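Local coordinates for protein D-alanyl-lipoteichoic acid synthetase (Streptococcus pneumoniae, PDB 3BMA) that probably takes part in the D-alanylation of lipoteichoic acid during cell wall biogenesis, as a DltD-family protein related to the SGNH hydrolases, at residues E14-V19 and R200-Y205; V19-D24 and L76-A81; H59-A64 and K207-Y212. The protein carries 1 engineered substitution. All blocks are in the same frame, centred on the assembly; numbering follows the deposited sequence.

Contact 1: residues E14-V19 and R200-Y205; sequences EKRSAV and RGYVNY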
# COMPACT_ATOMS: atom_id res chain seq x y z
N GLU C 14 -24.48 -22.77 -18.39
CA GLU C 14 -24.11 -21.82 -19.43
C GLU C 14 -25.21 -21.59 -20.46
O GLU C 14 -25.37 -20.47 -20.94
CB GLU C 14 -22.83 -22.26 -20.13
CG GLU C 14 -21.63 -22.19 -19.22
CD GLU C 14 -20.48 -23.01 -19.73
OE1 GLU C 14 -20.39 -23.24 -20.95
OE2 GLU C 14 -19.65 -23.42 -18.89
N LYS C 15 -25.96 -22.64 -20.77
CA LYS C 15 -27.08 -22.55 -21.69
C LYS C 15 -28.21 -21.70 -21.11
O LYS C 15 -28.85 -20.94 -21.84
CB LYS C 15 -27.60 -23.95 -22.07
CG LYS C 15 -26.69 -24.69 -23.04
CD LYS C 15 -27.34 -25.97 -23.53
CE LYS C 15 -26.60 -26.51 -24.76
NZ LYS C 15 -27.12 -27.83 -25.19
N ARG C 16 -28.42 -21.83 -19.80
CA ARG C 16 -29.45 -21.06 -19.10
C ARG C 16 -29.08 -19.58 -18.98
O ARG C 16 -29.95 -18.71 -19.09
CB ARG C 16 -29.73 -21.66 -17.72
CG ARG C 16 -30.30 -23.06 -17.80
CD ARG C 16 -30.59 -23.65 -16.44
NE ARG C 16 -30.31 -25.08 -16.45
CZ ARG C 16 -29.28 -25.65 -15.82
NH1 ARG C 16 -28.45 -24.91 -15.09
NH2 ARG C 16 -29.11 -26.96 -15.89
N SER C 17 -27.79 -19.31 -18.79
CA SER C 17 -27.27 -17.94 -18.71
C SER C 17 -27.33 -17.24 -20.07
O SER C 17 -27.59 -16.04 -20.14
CB SER C 17 -25.82 -17.95 -18.22
OG SER C 17 -25.72 -18.59 -16.96
N ALA C 18 -27.09 -18.01 -21.13
CA ALA C 18 -27.04 -17.51 -22.50
C ALA C 18 -28.36 -16.92 -22.97
O ALA C 18 -28.36 -15.98 -23.77
CB ALA C 18 -26.60 -18.61 -23.44
N VAL C 19 -29.46 -17.46 -22.48
CA VAL C 19 -30.80 -17.06 -22.91
C VAL C 19 -31.64 -16.42 -21.80
O VAL C 19 -32.83 -16.14 -22.00
CB VAL C 19 -31.57 -18.25 -23.54
CG1 VAL C 19 -30.81 -18.81 -24.73
CG2 VAL C 19 -31.82 -19.34 -22.52
N ARG C 200 -31.59 -18.22 -11.68
CA ARG C 200 -32.88 -17.99 -12.33
C ARG C 200 -32.78 -18.42 -13.79
O ARG C 200 -32.61 -17.60 -14.70
CB ARG C 200 -33.36 -16.53 -12.20
CG ARG C 200 -34.81 -16.25 -12.67
CD ARG C 200 -35.88 -16.93 -11.81
NE ARG C 200 -36.13 -18.32 -12.20
CZ ARG C 200 -36.83 -19.20 -11.49
NH1 ARG C 200 -36.97 -20.44 -11.95
NH2 ARG C 200 -37.37 -18.86 -10.33
N GLY C 201 -32.88 -19.73 -14.01
CA GLY C 201 -32.64 -20.31 -15.32
C GLY C 201 -33.72 -21.23 -15.85
O GLY C 201 -34.11 -21.11 -17.01
N TYR C 202 -34.22 -22.12 -15.00
CA TYR C 202 -35.09 -23.23 -15.42
C TYR C 202 -36.47 -22.83 -15.97
O TYR C 202 -36.95 -23.45 -16.92
CB TYR C 202 -35.25 -24.25 -14.29
CG TYR C 202 -34.00 -25.08 -14.05
CD1 TYR C 202 -33.07 -24.70 -13.09
CD2 TYR C 202 -33.76 -26.24 -14.78
CE1 TYR C 202 -31.92 -25.45 -12.86
CE2 TYR C 202 -32.62 -27.00 -14.56
CZ TYR C 202 -31.71 -26.61 -13.60
OH TYR C 202 -30.58 -27.36 -13.38
N VAL C 203 -37.09 -21.82 -15.37
CA VAL C 203 -38.35 -21.27 -15.87
C VAL C 203 -38.09 -20.46 -17.15
O VAL C 203 -38.81 -20.59 -18.14
CB VAL C 203 -39.09 -20.43 -14.78
CG1 VAL C 203 -40.10 -19.45 -15.38
CG2 VAL C 203 -39.77 -21.35 -13.77
N ASN C 204 -37.02 -19.67 -17.11
CA ASN C 204 -36.64 -18.79 -18.22
C ASN C 204 -36.13 -19.53 -19.47
O ASN C 204 -36.28 -19.03 -20.58
CB ASN C 204 -35.60 -17.77 -17.74
CG ASN C 204 -35.68 -16.46 -18.50
OD1 ASN C 204 -35.30 -16.37 -19.67
ND2 ASN C 204 -36.17 -15.42 -17.83
N TYR C 205 -35.53 -20.70 -19.28
CA TYR C 205 -35.06 -21.52 -20.41
C TYR C 205 -36.22 -22.20 -21.13
O TYR C 205 -36.24 -22.25 -22.36
CB TYR C 205 -34.04 -22.58 -19.96
CG TYR C 205 -33.30 -23.24 -21.11
CD1 TYR C 205 -32.12 -22.70 -21.59
CD2 TYR C 205 -33.79 -24.40 -21.72
CE1 TYR C 205 -31.43 -23.29 -22.65
CE2 TYR C 205 -33.11 -25.00 -22.78
CZ TYR C 205 -31.93 -24.43 -23.24
OH TYR C 205 -31.25 -25.00 -24.28
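Arg16 stacked on Tyr202 and Tyr205 packed against Lys15 and Val19 make up a helix-to-helix contact between the C-terminal end of helix 11-18 and the start of helix 202-210. It lies beside the edge strand 72-76 of the parallel sheet in the SGNH hydrolase-like alpha/beta fold, its centre about 19 Å from the centre of the chain, and buries 373 Å². The stack is of cation-pi type: the guanidinium lies flat on the phenol ring, with centres 4.1 Å apart and planes 25° apart. Arg16 CD also sits almost on the ring normal, a CH-pi contact. A bend at chi3 (-144°) sets the guanidinium over the ring. Tyr202 OH is 2.9 Å from Arg16 NH2 but above the guanidinium plane; the angle is too poor for a hydrogen bond, in keeping with stacking. Gly201, the N-cap of the second helix, has no side chain, and Arg16 CD passes 4.0 Å from its C atom. Tyr205 takes a different rotamer, CG anti to the backbone N (chi1 -167°), and Val19 CG2 meets Tyr205 CD1 obliquely at 3.5 Å. Val19 in turn touches Ala61 of helix 60-66. In the plane of the Tyr205 ring, Lys15 O approaches the edge, 3.6 Å from Tyr205 CE1.

Contact 2: residues V19-D24 and L76-A81; sequences VATTID and LGQGGA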
# COMPACT_ATOMS: atom_id res chain seq x y z
N VAL C 19 -29.46 -17.46 -22.48
CA VAL C 19 -30.80 -17.06 -22.91
C VAL C 19 -31.64 -16.42 -21.80
O VAL C 19 -32.83 -16.14 -22.00
CB VAL C 19 -31.57 -18.25 -23.54
CG1 VAL C 19 -30.81 -18.81 -24.73
CG2 VAL C 19 -31.82 -19.34 -22.52
N ALA C 20 -31.03 -16.20 -20.63
CA ALA C 20 -31.73 -15.64 -19.47
C ALA C 20 -32.21 -14.21 -19.68
O ALA C 20 -33.29 -13.84 -19.22
CB ALA C 20 -30.85 -15.71 -18.22
N THR C 21 -31.40 -13.42 -20.40
CA THR C 21 -31.63 -11.99 -20.63
C THR C 21 -32.11 -11.24 -19.38
O THR C 21 -33.15 -10.57 -19.40
CB THR C 21 -32.57 -11.71 -21.85
OG1 THR C 21 -33.80 -12.43 -21.70
CG2 THR C 21 -31.90 -12.12 -23.16
N THR C 22 -31.37 -11.42 -18.29
CA THR C 22 -31.63 -10.68 -17.06
C THR C 22 -30.56 -9.61 -16.94
O THR C 22 -29.67 -9.51 -17.78
CB THR C 22 -31.60 -11.60 -15.80
OG1 THR C 22 -30.42 -12.40 -15.80
CG2 THR C 22 -32.83 -12.50 -15.76
N ILE C 23 -30.67 -8.80 -15.89
CA ILE C 23 -29.67 -7.77 -15.59
C ILE C 23 -28.37 -8.47 -15.20
O ILE C 23 -27.29 -8.06 -15.63
CB ILE C 23 -30.16 -6.81 -14.48
CG1 ILE C 23 -31.41 -6.05 -14.96
CG2 ILE C 23 -29.08 -5.81 -14.11
CD1 ILE C 23 -32.27 -5.50 -13.84
N ASP C 24 -28.49 -9.55 -14.42
CA ASP C 24 -27.36 -10.35 -13.96
C ASP C 24 -26.53 -10.98 -15.09
O ASP C 24 -25.31 -10.88 -15.07
CB ASP C 24 -27.82 -11.43 -12.98
CG ASP C 24 -28.06 -10.90 -11.57
OD1 ASP C 24 -28.29 -11.73 -10.66
OD2 ASP C 24 -28.01 -9.66 -11.36
N LEU C 76 -26.49 -10.73 -24.91
CA LEU C 76 -25.99 -9.68 -24.04
C LEU C 76 -26.72 -8.37 -24.29
O LEU C 76 -26.33 -7.57 -25.14
CB LEU C 76 -24.49 -9.50 -24.24
CG LEU C 76 -23.59 -10.63 -23.74
CD1 LEU C 76 -22.28 -10.64 -24.50
CD2 LEU C 76 -23.35 -10.52 -22.24
N GLY C 77 -27.78 -8.14 -23.52
CA GLY C 77 -28.50 -6.88 -23.60
C GLY C 77 -29.80 -6.84 -22.83
O GLY C 77 -30.43 -7.87 -22.58
N GLN C 78 -30.20 -5.63 -22.45
CA GLN C 78 -31.48 -5.36 -21.81
C GLN C 78 -32.01 -4.01 -22.32
O GLN C 78 -31.32 -3.31 -23.05
CB GLN C 78 -31.33 -5.33 -20.29
CG GLN C 78 -31.30 -6.68 -19.60
CD GLN C 78 -32.65 -7.36 -19.62
OE1 GLN C 78 -33.52 -7.07 -18.80
NE2 GLN C 78 -32.84 -8.27 -20.56
N GLY C 79 -33.23 -3.66 -21.91
CA GLY C 79 -33.87 -2.41 -22.32
C GLY C 79 -33.07 -1.16 -21.96
O GLY C 79 -32.70 -0.97 -20.81
N GLY C 80 -32.80 -0.33 -22.96
CA GLY C 80 -32.10 0.93 -22.74
C GLY C 80 -30.58 0.85 -22.79
O GLY C 80 -29.91 1.87 -22.68
N ALA C 81 -30.05 -0.36 -22.94
CA ALA C 81 -28.60 -0.54 -23.06
C ALA C 81 -28.15 -0.21 -24.48
O ALA C 81 -28.68 -0.76 -25.45
CB ALA C 81 -28.19 -1.96 -22.68
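Gln78 reaches across to the backbone of Thr21 and Thr22, and it has 72 Å² of the 161 Å² buried, the largest share of any residue. The contact joins two loops, the link between helices 11-18 and 23-27 and the turn that follows strand 72-76, an outermost strand of the parallel sheet. The glutamine is folded rather than extended: CG stands anti to its carbonyl carbon (chi1 -81°), and a bend at chi2 (-71°) swings the amide back beside its own backbone. There Gln78 NE2 donates to Gly77 O at 3.2 Å, with an N-H...O angle of 152°. The acceptor lies close to the plane of the amide, and the donor meets a lone pair in the carbonyl plane. This bond fixes the rotation of the amide. Thr21 O, by contrast, sits over the amide face, well out of its plane and not along an N-H. Further back along the side chain, Gln78 CG rests 3.7 Å from Thr22 O. Thr21 itself has both phi and psi positive, a left-handed backbone conformation, and Thr21 CB lies 3.7 Å from Gln78 NE2, while its OG1 turns back to Ala20 O in a weak bond. Thr22 follows as the N-cap of helix 23-27, its CB pointing away from 76-81 and its side chain capping a backbone N of the helix. Beyond, a type II beta turn closes from Gln78 to Ala81, with Gly80 at positive phi. In SGNH hydrolases the loop after the second strand supplies an oxyanion-hole glycine, and this glycine-rich loop is consistent with that place in the fold. Chemically, one N-H of the amide is spent within its own loop; across the contact the amide face and CG pack closely on the Thr21 and Thr22 carbonyls without a hydrogen bond, perhaps with some electrostatic attraction.

Contact 3: residues H59-A64 and K207-Y212; sequences HPAVLA and KHVAKY
Val62 packs against the end of helix 202-210 and the residues just after it, and it has 76 Å² buried there, more than any other residue of the pair of segments. Both methyls touch Tyr212: Val62 CG1 lies 3.8 Å from Tyr212 CB, and Val62 CG2 lies 4.1 Å from Tyr212 CB. With CG1 anti to the backbone N (chi1 175°), the methyl CG2 is left to face the helix backbone, 3.8 Å from His208 O. Val209, with 47 Å² buried, is the residue nearest to Val62 in backbone terms, their CA atoms 5.4 Å apart. Val209 CG2 meets Ala61 CB at 4.3 Å. In the SGNH hydrolase-like fold, helix 60-66 is the crossover between the parallel neighbours 43-47 and 72-76, a beta-alpha-beta unit, and Ala64 touches Arg72 and Pro73 of the second strand; helix 202-210 packs on this crossover helix. Helix 202-210 widens into a pi-type turn over 207-210. Tyr212, with 31 Å² buried, takes part chiefly through CB, and its ring leads away from helix 60-66, meeting Val62 CG2 only obliquely. At its N-terminal end, helix 60-66 is capped by His59, whose ND1 accepts from Ala61 N at 3.3 Å, the donor tilted 20° from the imidazole plane.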
# COMPACT_ATOMS: atom_id res chain seq x y z
N HIS C 59 -36.26 -17.25 -33.61
CA HIS C 59 -35.26 -16.60 -32.75
C HIS C 59 -33.92 -17.34 -32.81
O HIS C 59 -33.90 -18.58 -32.77
CB HIS C 59 -35.78 -16.56 -31.31
CG HIS C 59 -35.05 -15.61 -30.41
ND1 HIS C 59 -33.86 -15.92 -29.80
CD2 HIS C 59 -35.36 -14.35 -30.01
CE1 HIS C 59 -33.45 -14.90 -29.08
NE2 HIS C 59 -34.35 -13.93 -29.18
N PRO C 60 -32.79 -16.60 -32.93
CA PRO C 60 -31.44 -17.18 -33.07
C PRO C 60 -31.03 -18.20 -32.00
O PRO C 60 -30.25 -19.11 -32.28
CB PRO C 60 -30.51 -15.96 -33.02
CG PRO C 60 -31.36 -14.83 -32.52
CD PRO C 60 -32.74 -15.13 -32.97
N ALA C 61 -31.55 -18.03 -30.78
CA ALA C 61 -31.31 -18.96 -29.69
C ALA C 61 -32.04 -20.29 -29.89
O ALA C 61 -31.54 -21.35 -29.50
CB ALA C 61 -31.71 -18.34 -28.37
N VAL C 62 -33.22 -20.23 -30.51
CA VAL C 62 -34.05 -21.41 -30.77
C VAL C 62 -33.48 -22.23 -31.94
O VAL C 62 -33.35 -23.46 -31.83
CB VAL C 62 -35.53 -21.01 -31.03
CG1 VAL C 62 -36.37 -22.21 -31.43
CG2 VAL C 62 -36.12 -20.35 -29.79
N LEU C 63 -33.13 -21.55 -33.02
CA LEU C 63 -32.56 -22.18 -34.22
C LEU C 63 -31.23 -22.88 -33.97
O LEU C 63 -30.95 -23.91 -34.57
CB LEU C 63 -32.40 -21.17 -35.36
CG LEU C 63 -33.62 -20.42 -35.91
CD1 LEU C 63 -33.17 -19.48 -37.02
CD2 LEU C 63 -34.70 -21.37 -36.41
N ALA C 64 -30.41 -22.31 -33.08
CA ALA C 64 -29.11 -22.91 -32.74
C ALA C 64 -29.23 -24.20 -31.93
O ALA C 64 -28.38 -25.08 -32.03
CB ALA C 64 -28.24 -21.90 -32.01
N LYS C 207 -39.67 -21.49 -21.07
CA LYS C 207 -40.63 -20.56 -21.68
C LYS C 207 -40.11 -19.83 -22.91
O LYS C 207 -40.89 -19.35 -23.74
CB LYS C 207 -41.12 -19.55 -20.64
CG LYS C 207 -42.17 -20.09 -19.68
CD LYS C 207 -42.70 -19.00 -18.76
CE LYS C 207 -43.75 -19.54 -17.80
NZ LYS C 207 -44.26 -18.49 -16.88
N HIS C 208 -38.78 -19.74 -23.05
CA HIS C 208 -38.17 -19.01 -24.15
C HIS C 208 -37.53 -19.88 -25.23
O HIS C 208 -37.60 -19.55 -26.41
CB HIS C 208 -37.15 -18.00 -23.62
CG HIS C 208 -37.76 -16.86 -22.85
ND1 HIS C 208 -37.17 -16.32 -21.73
CD2 HIS C 208 -38.91 -16.17 -23.04
CE1 HIS C 208 -37.93 -15.34 -21.27
NE2 HIS C 208 -38.99 -15.23 -22.05
N VAL C 209 -36.91 -20.99 -24.83
CA VAL C 209 -36.19 -21.86 -25.78
C VAL C 209 -36.86 -23.22 -25.99
O VAL C 209 -37.17 -23.58 -27.13
CB VAL C 209 -34.69 -22.02 -25.40
CG1 VAL C 209 -34.00 -23.06 -26.28
CG2 VAL C 209 -33.97 -20.69 -25.53
N ALA C 210 -37.08 -23.96 -24.90
CA ALA C 210 -37.55 -25.35 -24.96
C ALA C 210 -38.96 -25.55 -25.53
O ALA C 210 -39.26 -26.60 -26.10
CB ALA C 210 -37.43 -26.02 -23.59
N LYS C 211 -39.82 -24.54 -25.39
CA LYS C 211 -41.20 -24.61 -25.88
C LYS C 211 -41.31 -24.45 -27.40
O LYS C 211 -42.24 -24.97 -28.02
CB LYS C 211 -42.11 -23.60 -25.17
CG LYS C 211 -42.49 -23.96 -23.71
CD LYS C 211 -43.58 -25.04 -23.59
CE LYS C 211 -43.02 -26.41 -23.23
NZ LYS C 211 -42.34 -26.45 -21.90
N TYR C 212 -40.36 -23.72 -28.00
CA TYR C 212 -40.35 -23.50 -29.45
C TYR C 212 -39.59 -24.59 -30.23
O TYR C 212 -39.55 -24.56 -31.46
CB TYR C 212 -39.77 -22.12 -29.78
CG TYR C 212 -40.63 -20.96 -29.33
CD1 TYR C 212 -41.75 -20.57 -30.05
CD2 TYR C 212 -40.31 -20.24 -28.17
CE1 TYR C 212 -42.55 -19.51 -29.64
CE2 TYR C 212 -41.10 -19.16 -27.75
CZ TYR C 212 -42.21 -18.80 -28.50
OH TYR C 212 -43.00 -17.75 -28.09

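In the fold
Val19 joins contacts 1 and 3 physically: it packs on Tyr205 in contact 1, and Val19 CG1 lies 3.8 Å from both Ala61 CB and Val209 CG2 of contact 3. It is also the first residue of segment 19-24 of contact 2, where it makes no contact with 76-81. The centres are about 12 Å (1 and 2), 11 Å (1 and 3) and 16 Å (2 and 3) apart. Contacts 1 and 3 share helix 202-210, one at its start and the other at its end. Along the chain, contact 2 falls within the span of contact 1, whereas contact 3 crosses both. The late helix thus ties helix 11-18 and the residue after it to helix 60-66, beside edge strand 72-76.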